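Local atomic coordinates of isomaltodextranase (Arthrobacter globiformis, PDB entry 5AWO), a protein that hydrolyses the (1->6)-alpha-glucosidic linkages of dextran-like polysaccharides, releasing successive isomaltose units from the non-reducing ends of the chains. Residues 203-208 with 220-226; 313-319 with 341-347; 377-381 with 488-492. All coordinates share one frame; numbering follows the deposited sequence.

Interaction 1: 203-208 with 220-226; sequences LSWYED and PHGRANY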
loop_
_atom_site.group_PDB
_atom_site.type_symbol
_atom_site.label_atom_id
_atom_site.label_comp_id
_atom_site.label_asym_id
_atom_site.label_seq_id
_atom_site.Cartn_x
_atom_site.Cartn_y
_atom_site.Cartn_z
ATOM N N LEU A 203 6.720 -11.326 -10.169
ATOM C CA LEU A 203 5.786 -12.280 -9.584
ATOM C C LEU A 203 4.910 -12.969 -10.629
ATOM O O LEU A 203 4.728 -14.189 -10.608
ATOM C CB LEU A 203 4.925 -11.565 -8.544
ATOM C CG LEU A 203 5.673 -11.210 -7.272
ATOM C CD1 LEU A 203 4.854 -10.227 -6.449
ATOM C CD2 LEU A 203 6.005 -12.463 -6.473
ATOM N N SER A 204 4.364 -12.184 -11.541
ATOM C CA SER A 204 3.458 -12.685 -12.560
ATOM C C SER A 204 4.176 -13.626 -13.507
ATOM O O SER A 204 3.607 -14.617 -13.981
ATOM C CB SER A 204 2.818 -11.515 -13.317
ATOM O OG SER A 204 3.781 -10.600 -13.854
ATOM N N TRP A 205 5.449 -13.343 -13.767
ATOM C CA TRP A 205 6.240 -14.239 -14.619
ATOM C C TRP A 205 6.461 -15.609 -13.966
ATOM O O TRP A 205 6.332 -16.634 -14.648
ATOM C CB TRP A 205 7.561 -13.604 -15.007
ATOM C CG TRP A 205 7.463 -12.404 -15.908
ATOM C CD1 TRP A 205 6.395 -11.574 -16.079
ATOM C CD2 TRP A 205 8.500 -11.911 -16.777
ATOM N NE1 TRP A 205 6.710 -10.595 -16.996
ATOM C CE2 TRP A 205 7.990 -10.772 -17.435
ATOM C CE3 TRP A 205 9.805 -12.325 -17.068
ATOM C CZ2 TRP A 205 8.743 -10.041 -18.363
ATOM C CZ3 TRP A 205 10.553 -11.603 -17.997
ATOM C CH2 TRP A 205 10.018 -10.473 -18.634
ATOM N N TYR A 206 6.748 -15.635 -12.672
ATOM C CA TYR A 206 6.703 -16.919 -11.918
ATOM C C TYR A 206 5.327 -17.598 -12.023
ATOM O O TYR A 206 5.226 -18.782 -12.353
ATOM C CB TYR A 206 7.064 -16.696 -10.445
ATOM C CG TYR A 206 6.846 -17.944 -9.625
ATOM C CD1 TYR A 206 7.806 -18.952 -9.611
ATOM C CD2 TYR A 206 5.689 -18.132 -8.892
ATOM C CE1 TYR A 206 7.596 -20.111 -8.894
ATOM C CE2 TYR A 206 5.476 -19.294 -8.179
ATOM C CZ TYR A 206 6.439 -20.281 -8.190
ATOM O OH TYR A 206 6.171 -21.430 -7.449
ATOM N N GLU A 207 4.272 -16.862 -11.734
ATOM C CA GLU A 207 2.932 -17.462 -11.584
ATOM C C GLU A 207 2.425 -18.148 -12.848
ATOM O O GLU A 207 2.045 -19.346 -12.801
ATOM C CB GLU A 207 1.921 -16.417 -11.104
ATOM C CG GLU A 207 0.525 -17.000 -10.881
ATOM C CD GLU A 207 -0.468 -16.084 -10.213
ATOM O OE1 GLU A 207 -0.266 -14.844 -10.178
ATOM O OE2 GLU A 207 -1.499 -16.627 -9.726
ATOM N N ASP A 208 2.385 -17.420 -13.959
ATOM C CA ASP A 208 1.888 -18.056 -15.191
ATOM C C ASP A 208 2.792 -17.914 -16.417
ATOM O O ASP A 208 2.426 -18.342 -17.498
ATOM C CB ASP A 208 0.428 -17.660 -15.471
ATOM C CG ASP A 208 0.292 -16.262 -15.948
ATOM O OD1 ASP A 208 1.328 -15.580 -16.041
ATOM O OD2 ASP A 208 -0.865 -15.870 -16.213
ATOM N N PRO A 220 5.139 -21.566 -16.625
ATOM C CA PRO A 220 4.231 -21.246 -15.545
ATOM C C PRO A 220 4.516 -22.112 -14.309
ATOM O O PRO A 220 5.027 -23.232 -14.450
ATOM C CB PRO A 220 2.860 -21.576 -16.133
ATOM C CG PRO A 220 3.150 -22.725 -17.031
ATOM C CD PRO A 220 4.491 -22.445 -17.625
ATOM N N HIS A 221 4.132 -21.642 -13.137
ATOM C CA HIS A 221 4.244 -22.458 -11.912
ATOM C C HIS A 221 2.951 -22.705 -11.185
ATOM O O HIS A 221 2.913 -23.536 -10.270
ATOM C CB HIS A 221 5.343 -21.894 -11.015
ATOM C CG HIS A 221 6.662 -21.914 -11.697
ATOM N ND1 HIS A 221 7.065 -20.923 -12.559
ATOM C CD2 HIS A 221 7.602 -22.888 -11.785
ATOM C CE1 HIS A 221 8.227 -21.250 -13.095
ATOM N NE2 HIS A 221 8.572 -22.448 -12.644
ATOM N N GLY A 222 1.877 -22.020 -11.611
ATOM C CA GLY A 222 0.531 -22.313 -11.141
ATOM C C GLY A 222 0.101 -21.542 -9.911
ATOM O O GLY A 222 0.924 -21.035 -9.132
ATOM N N ARG A 223 -1.205 -21.545 -9.702
ATOM C CA ARG A 223 -1.828 -20.744 -8.668
ATOM C C ARG A 223 -1.519 -21.243 -7.261
ATOM O O ARG A 223 -1.223 -20.462 -6.358
ATOM C CB ARG A 223 -3.344 -20.737 -8.902
ATOM C CG ARG A 223 -4.120 -19.877 -7.941
ATOM C CD ARG A 223 -3.743 -18.432 -8.108
ATOM N NE ARG A 223 -4.549 -17.599 -7.222
ATOM C CZ ARG A 223 -4.341 -16.307 -7.003
ATOM N NH1 ARG A 223 -3.339 -15.690 -7.611
ATOM N NH2 ARG A 223 -5.148 -15.639 -6.189
ATOM N N ALA A 224 -1.590 -22.554 -7.049
ATOM C CA ALA A 224 -1.374 -23.077 -5.715
ATOM C C ALA A 224 0.070 -22.830 -5.279
ATOM O O ALA A 224 0.330 -22.456 -4.138
ATOM C CB ALA A 224 -1.718 -24.574 -5.662
ATOM N N ASN A 225 1.004 -22.998 -6.204
ATOM C CA ASN A 225 2.413 -22.781 -5.901
ATOM C C ASN A 225 2.710 -21.313 -5.592
ATOM O O ASN A 225 3.477 -21.010 -4.694
ATOM C CB ASN A 225 3.288 -23.266 -7.045
ATOM C CG ASN A 225 3.389 -24.774 -7.099
ATOM O OD1 ASN A 225 3.102 -25.457 -6.114
ATOM N ND2 ASN A 225 3.784 -25.288 -8.236
ATOM N N TYR A 226 2.077 -20.416 -6.330
ATOM C CA TYR A 226 2.192 -18.978 -6.065
ATOM C C TYR A 226 1.670 -18.614 -4.688
ATOM O O TYR A 226 2.331 -17.897 -3.922
ATOM C CB TYR A 226 1.395 -18.235 -7.136
ATOM C CG TYR A 226 1.420 -16.721 -7.051
ATOM C CD1 TYR A 226 2.591 -16.017 -7.255
ATOM C CD2 TYR A 226 0.268 -16.009 -6.807
ATOM C CE1 TYR A 226 2.611 -14.641 -7.202
ATOM C CE2 TYR A 226 0.270 -14.623 -6.773
ATOM C CZ TYR A 226 1.437 -13.945 -6.976
ATOM O OH TYR A 226 1.467 -12.554 -6.955
HETATM O O HOH W 1 -2.206 -13.116 -8.786
#
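Tyr-206 and His-221 form the dense part of this contact between the short helix 203-208 and the start of helix 223-237. The imidazole and phenol planes are almost parallel, 4° apart, but slid so far that they barely overlap; it is His-221 CB that sits over the phenol face, 3.7 Å from the centroid of the Tyr-206 ring. The imidazole also hydrogen-bonds in its own plane: His-221 ND1 gives its proton to a lone pair of Tyr-206 O at 2.8 Å, while NE2 is taken by Asp-158, so both nitrogens are used and the ring cannot easily flip. Glu-207 O, at the end of its helix, accepts from Gly-222 N at 2.9 Å and from His-221 N at 3.1 Å. Gly-222 is the N-cap of helix 223-237, and its backbone conformation would jam a CB against the preceding carbonyl O. The Glu-207 chain leaves fully extended (chi1 -178°, chi2 171°), which lays its carboxylate over one face of the Tyr-226 ring, with OE1 3.5 Å from Tyr-226 CE2. Toward Arg-223 the packing gives way to polar contacts: Glu-207 OE2 meets Arg-223 NH1 on its syn side at 3.0 Å, nearly coplanar with the guanidinium, and a water donates to OE1 of the same carboxylate. Pro-220, at the other margin, is exposed and merely rests its CB on Asp-208 O. Carbonyls at the end of one helix thus find donors at the start of the next, while the buried carboxylate, paired with Arg-223, is likely to remain charged.

Interaction 2: 313-319 with 341-347; sequences LDGDFMR and SPLAIAD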
loop_
_atom_site.group_PDB
_atom_site.type_symbol
_atom_site.label_atom_id
_atom_site.label_comp_id
_atom_site.label_asym_id
_atom_site.label_seq_id
_atom_site.Cartn_x
_atom_site.Cartn_y
_atom_site.Cartn_z
ATOM N N LEU A 313 -0.818 0.819 -1.578
ATOM C CA LEU A 313 -0.680 0.874 -3.034
ATOM C C LEU A 313 0.596 1.596 -3.440
ATOM O O LEU A 313 0.912 2.656 -2.925
ATOM C CB LEU A 313 -1.917 1.531 -3.650
ATOM C CG LEU A 313 -3.266 0.973 -3.216
ATOM C CD1 LEU A 313 -4.399 1.630 -3.990
ATOM C CD2 LEU A 313 -3.352 -0.543 -3.350
ATOM N N ASP A 314 1.322 0.976 -4.361
ATOM C CA ASP A 314 2.653 1.402 -4.757
ATOM C C ASP A 314 2.621 1.967 -6.161
ATOM O O ASP A 314 2.421 1.229 -7.106
ATOM C CB ASP A 314 3.587 0.187 -4.636
ATOM C CG ASP A 314 5.020 0.429 -5.104
ATOM O OD1 ASP A 314 5.402 1.559 -5.421
ATOM O OD2 ASP A 314 5.777 -0.582 -5.138
ATOM N N GLY A 315 2.831 3.284 -6.271
ATOM C CA GLY A 315 2.897 3.960 -7.560
ATOM C C GLY A 315 4.265 4.024 -8.186
ATOM O O GLY A 315 4.473 4.781 -9.127
ATOM N N ASP A 316 5.202 3.221 -7.687
ATOM C CA ASP A 316 6.534 3.048 -8.267
ATOM C C ASP A 316 7.447 4.219 -7.954
ATOM O O ASP A 316 7.439 4.690 -6.803
ATOM C CB ASP A 316 6.499 2.648 -9.754
ATOM C CG ASP A 316 7.712 1.830 -10.156
ATOM O OD1 ASP A 316 8.094 0.923 -9.386
ATOM O OD2 ASP A 316 8.231 2.054 -11.291
ATOM N N PHE A 317 8.226 4.699 -8.922
ATOM C CA PHE A 317 9.310 5.621 -8.650
ATOM C C PHE A 317 9.026 6.998 -9.186
ATOM O O PHE A 317 8.434 7.131 -10.266
ATOM C CB PHE A 317 10.608 5.129 -9.300
ATOM C CG PHE A 317 10.997 3.753 -8.867
ATOM C CD1 PHE A 317 11.038 3.416 -7.520
ATOM C CD2 PHE A 317 11.334 2.795 -9.792
ATOM C CE1 PHE A 317 11.383 2.119 -7.116
ATOM C CE2 PHE A 317 11.706 1.507 -9.389
ATOM C CZ PHE A 317 11.705 1.165 -8.055
ATOM N N MET A 318 9.378 7.994 -8.381
ATOM C CA MET A 318 9.301 9.399 -8.783
ATOM C C MET A 318 10.610 9.805 -9.464
ATOM O O MET A 318 11.688 9.692 -8.882
ATOM C CB MET A 318 9.008 10.297 -7.580
ATOM C CG MET A 318 7.634 10.046 -7.018
ATOM S SD MET A 318 7.180 11.163 -5.694
ATOM C CE MET A 318 8.141 10.475 -4.357
ATOM N N ARG A 319 10.475 10.290 -10.698
ATOM C CA ARG A 319 11.620 10.700 -11.514
ATOM C C ARG A 319 11.404 12.206 -11.839
ATOM O O ARG A 319 10.853 12.592 -12.882
ATOM C CB ARG A 319 11.748 9.843 -12.757
ATOM C CG ARG A 319 11.899 8.339 -12.485
ATOM C CD ARG A 319 12.371 7.567 -13.725
ATOM N NE ARG A 319 13.717 7.996 -14.029
ATOM C CZ ARG A 319 14.305 7.967 -15.219
ATOM N NH1 ARG A 319 13.758 7.371 -16.273
ATOM N NH2 ARG A 319 15.500 8.519 -15.325
ATOM N N SER A 341 0.954 6.071 -0.882
ATOM C CA SER A 341 1.982 5.256 -1.487
ATOM C C SER A 341 3.316 5.445 -0.817
ATOM O O SER A 341 3.586 6.484 -0.227
ATOM C CB SER A 341 2.120 5.689 -2.957
ATOM O OG SER A 341 3.120 5.001 -3.697
ATOM N N PRO A 342 4.223 4.477 -0.991
ATOM C CA PRO A 342 5.641 4.809 -0.804
ATOM C C PRO A 342 6.044 6.070 -1.568
ATOM O O PRO A 342 5.483 6.357 -2.654
ATOM C CB PRO A 342 6.371 3.610 -1.424
ATOM C CG PRO A 342 5.359 2.995 -2.340
ATOM C CD PRO A 342 4.066 3.149 -1.606
ATOM N N LEU A 343 6.993 6.795 -1.000
ATOM C CA LEU A 343 7.552 7.995 -1.625
ATOM C C LEU A 343 8.957 7.609 -2.002
ATOM O O LEU A 343 9.868 7.665 -1.172
ATOM C CB LEU A 343 7.492 9.195 -0.663
ATOM C CG LEU A 343 6.095 9.479 -0.104
ATOM C CD1 LEU A 343 6.141 10.614 0.908
ATOM C CD2 LEU A 343 5.069 9.751 -1.194
ATOM N N ALA A 344 9.139 7.156 -3.243
ATOM C CA ALA A 344 10.349 6.542 -3.728
ATOM C C ALA A 344 11.012 7.450 -4.754
ATOM O O ALA A 344 10.576 7.528 -5.919
ATOM C CB ALA A 344 10.027 5.186 -4.325
ATOM N N ILE A 345 12.066 8.120 -4.319
ATOM C CA ILE A 345 12.847 8.982 -5.208
ATOM C C ILE A 345 13.752 8.117 -6.068
ATOM O O ILE A 345 14.452 7.250 -5.531
ATOM C CB ILE A 345 13.748 9.928 -4.407
ATOM C CG1 ILE A 345 12.931 10.834 -3.487
ATOM C CG2 ILE A 345 14.581 10.820 -5.329
ATOM C CD1 ILE A 345 13.763 11.581 -2.466
ATOM N N ALA A 346 13.738 8.331 -7.390
ATOM C CA ALA A 346 14.683 7.685 -8.298
ATOM C C ALA A 346 15.638 8.661 -8.979
ATOM O O ALA A 346 16.567 8.215 -9.646
ATOM C CB ALA A 346 13.987 6.816 -9.333
ATOM N N ASP A 347 15.443 9.969 -8.840
ATOM C CA ASP A 347 16.485 10.890 -9.313
ATOM C C ASP A 347 17.807 10.520 -8.652
ATOM O O ASP A 347 17.866 10.334 -7.432
ATOM C CB ASP A 347 16.145 12.329 -8.929
ATOM C CG ASP A 347 14.838 12.780 -9.527
ATOM O OD1 ASP A 347 13.759 12.428 -8.973
ATOM O OD2 ASP A 347 14.900 13.476 -10.562
HETATM O O HOH W 2 6.914 6.981 -5.120
HETATM O O HOH W 3 15.413 9.481 -12.404
#
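The closing seam of the catalytic TIM barrel lies here, where strand 312-314 and the loop after it run beside strand 343-345, the seventh and eighth strands of the parallel sheet. Ser-341 OG, anti to its own backbone nitrogen (chi1 179°), accepts from Gly-315 N at 3.1 Å in an almost straight bond and donates to a lone pair of Pro-342 O; a small hydroxyl suits this double role. Further along, Met-318 N gives to Ala-344 O at 2.8 Å, and Met-318 O takes the proton of Ala-346 N at 2.9 Å, a single parallel bridge. Between these two sites a water replaces direct pairing, donating to Asp-316 O and Pro-342 O and accepting from Ala-344 N. Helix 326-339 links the two strands in a beta-alpha-beta crossover, and Met-318 reaches toward it: bent at chi3, its CE lies 4.0 Å from Leu-343 CB and the chain packs on Met-332 and Met-336. On the other face, Ala-344 CB meets the edge of the Phe-317 ring, 3.8 Å from CD1, a small methyl that also fits beside Asp-316 O. Asp-314 OD1 accepts from Asp-316 N at 2.8 Å, an Asx turn, while the carboxylate of Asp-316 is salt-bridged to Arg-265 and Arg-199.

Interaction 3: 377-381 with 488-492; sequences LYRSA and GFNYN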
loop_
_atom_site.group_PDB
_atom_site.type_symbol
_atom_site.label_atom_id
_atom_site.label_comp_id
_atom_site.label_asym_id
_atom_site.label_seq_id
_atom_site.Cartn_x
_atom_site.Cartn_y
_atom_site.Cartn_z
ATOM N N LEU A 377 -12.802 9.955 -4.874
ATOM C CA LEU A 377 -14.222 10.078 -4.562
ATOM C C LEU A 377 -14.998 8.953 -5.256
ATOM O O LEU A 377 -14.978 8.833 -6.463
ATOM C CB LEU A 377 -14.756 11.429 -5.019
ATOM C CG LEU A 377 -16.178 11.777 -4.597
ATOM C CD1 LEU A 377 -16.300 11.868 -3.081
ATOM C CD2 LEU A 377 -16.592 13.077 -5.266
ATOM N N TYR A 378 -15.686 8.124 -4.478
ATOM C CA TYR A 378 -16.520 7.073 -5.059
ATOM C C TYR A 378 -17.812 7.668 -5.604
ATOM O O TYR A 378 -18.412 8.526 -4.937
ATOM C CB TYR A 378 -16.801 5.949 -4.045
ATOM C CG TYR A 378 -15.694 4.912 -4.009
ATOM C CD1 TYR A 378 -14.378 5.271 -3.730
ATOM C CD2 TYR A 378 -15.947 3.584 -4.318
ATOM C CE1 TYR A 378 -13.360 4.330 -3.696
ATOM C CE2 TYR A 378 -14.922 2.637 -4.305
ATOM C CZ TYR A 378 -13.625 3.031 -4.009
ATOM O OH TYR A 378 -12.621 2.075 -4.008
ATOM N N ARG A 379 -18.167 7.247 -6.806
ATOM C CA ARG A 379 -19.337 7.722 -7.553
ATOM C C ARG A 379 -20.384 6.605 -7.708
ATOM O O ARG A 379 -21.575 6.891 -7.898
ATOM C CB ARG A 379 -18.902 8.333 -8.894
ATOM C CG ARG A 379 -17.931 9.498 -8.686
ATOM C CD ARG A 379 -17.621 10.311 -9.928
ATOM N NE ARG A 379 -16.752 9.617 -10.880
ATOM C CZ ARG A 379 -16.120 10.190 -11.896
ATOM N NH1 ARG A 379 -16.224 11.505 -12.108
ATOM N NH2 ARG A 379 -15.340 9.456 -12.683
ATOM N N SER A 380 -19.964 5.343 -7.627
ATOM C CA SER A 380 -20.892 4.213 -7.620
ATOM C C SER A 380 -20.205 2.994 -7.030
ATOM O O SER A 380 -19.010 3.040 -6.707
ATOM C CB SER A 380 -21.415 3.929 -9.016
ATOM O OG SER A 380 -20.507 3.131 -9.761
ATOM N N ALA A 381 -20.955 1.908 -6.852
ATOM C CA ALA A 381 -20.430 0.664 -6.304
ATOM C C ALA A 381 -19.716 -0.221 -7.322
ATOM O O ALA A 381 -19.005 -1.149 -6.935
ATOM C CB ALA A 381 -21.574 -0.138 -5.667
ATOM N N GLY A 488 -17.819 -2.900 1.206
ATOM C CA GLY A 488 -17.538 -1.962 0.114
ATOM C C GLY A 488 -18.475 -0.797 0.067
ATOM O O GLY A 488 -19.356 -0.658 0.904
ATOM N N PHE A 489 -18.259 0.070 -0.915
ATOM C CA PHE A 489 -19.026 1.290 -1.045
ATOM C C PHE A 489 -20.397 1.091 -1.661
ATOM O O PHE A 489 -20.541 0.400 -2.657
ATOM C CB PHE A 489 -18.264 2.256 -1.954
ATOM C CG PHE A 489 -18.994 3.540 -2.229
ATOM C CD1 PHE A 489 -18.898 4.577 -1.325
ATOM C CD2 PHE A 489 -19.768 3.703 -3.371
ATOM C CE1 PHE A 489 -19.577 5.772 -1.551
ATOM C CE2 PHE A 489 -20.446 4.901 -3.599
ATOM C CZ PHE A 489 -20.324 5.931 -2.693
ATOM N N ASN A 490 -21.404 1.776 -1.122
ATOM C CA ASN A 490 -22.616 1.916 -1.905
ATOM C C ASN A 490 -23.310 3.239 -1.581
ATOM O O ASN A 490 -22.875 3.962 -0.704
ATOM C CB ASN A 490 -23.568 0.718 -1.687
ATOM C CG ASN A 490 -24.273 0.300 -2.955
ATOM O OD1 ASN A 490 -24.641 1.134 -3.770
ATOM N ND2 ASN A 490 -24.453 -1.012 -3.145
ATOM N N TYR A 491 -24.381 3.511 -2.317
ATOM C CA TYR A 491 -25.126 4.764 -2.185
ATOM C C TYR A 491 -26.578 4.564 -2.560
ATOM O O TYR A 491 -27.272 5.528 -2.884
ATOM C CB TYR A 491 -24.494 5.885 -3.035
ATOM C CG TYR A 491 -24.664 5.801 -4.554
ATOM C CD1 TYR A 491 -24.419 4.620 -5.252
ATOM C CD2 TYR A 491 -25.024 6.929 -5.306
ATOM C CE1 TYR A 491 -24.558 4.542 -6.623
ATOM C CE2 TYR A 491 -25.167 6.860 -6.698
ATOM C CZ TYR A 491 -24.910 5.664 -7.352
ATOM O OH TYR A 491 -25.037 5.571 -8.731
ATOM N N ASN A 492 -27.041 3.315 -2.483
ATOM C CA ASN A 492 -28.304 2.943 -3.106
ATOM C C ASN A 492 -29.506 2.976 -2.170
ATOM O O ASN A 492 -30.572 2.488 -2.549
ATOM C CB ASN A 492 -28.185 1.597 -3.821
ATOM C CG ASN A 492 -27.882 0.448 -2.895
ATOM O OD1 ASN A 492 -27.337 0.614 -1.795
ATOM N ND2 ASN A 492 -28.216 -0.761 -3.358
HETATM O O HOH W 4 -22.852 7.613 -10.027
#
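Phe-489 presses against Tyr-378 where strand 488-490 of the carbohydrate-binding module meets the end of strand 375-378, part of the antiparallel sheet that follows the barrel. Starting at the backbone, Phe-489 CB lies 3.6 Å from Tyr-378 CD2. With CG anti to the backbone nitrogen (chi1 177°), the ring is carried beneath Tyr-378, whose CB stands over its centre, 3.5 Å from the centroid and 2° off the normal. All six ring carbons accordingly face that methylene. CD2 also approaches Ser-380 O at 3.5 Å, with CE2 a little farther from it; at the tip, CZ comes near Tyr-378 O as well. The two rings themselves are inclined at 47°, while the hydroxyl of Tyr-378 goes on to Ser-303. Nearer the surface, Ala-381 CB touches Phe-489 O, where a small side chain suits the tight approach, and the Tyr-491 ring has Arg-379 O over one face, 3.6 Å from CZ. Replacing Phe-489 by an alanine is likely to open a gap under Tyr-378 CB and to leave Ser-380 O without its ring neighbour. No direct hydrogen bond joins the two segments, so they meet through CH-pi and van der Waals packing, a water bridging Arg-379 O and Tyr-491 OH at the rim, while Tyr-378 O is bonded to Asn-499 nearby.

The three contacts follow one another along the chain without touching. Interactions 1 and 2 belong to the catalytic barrel and lie near its active site: the side chain of Leu-203 is about 6 Å from that of Asp-201, the probable nucleophile, that of Asp-316 about 8 Å from the same side chain, and that of Pro-342 about 9 Å from that of Asp-262, the probable proton donor. Their nearest atoms are about 10 Å apart. Interaction 3 lies away from these sites, its centre about 33 Å from that of interaction 1, and joins the carbohydrate-binding module to the end of strand 375-378, in the sheet after the barrel; its nearest atoms come within about 8 Å of interaction 2.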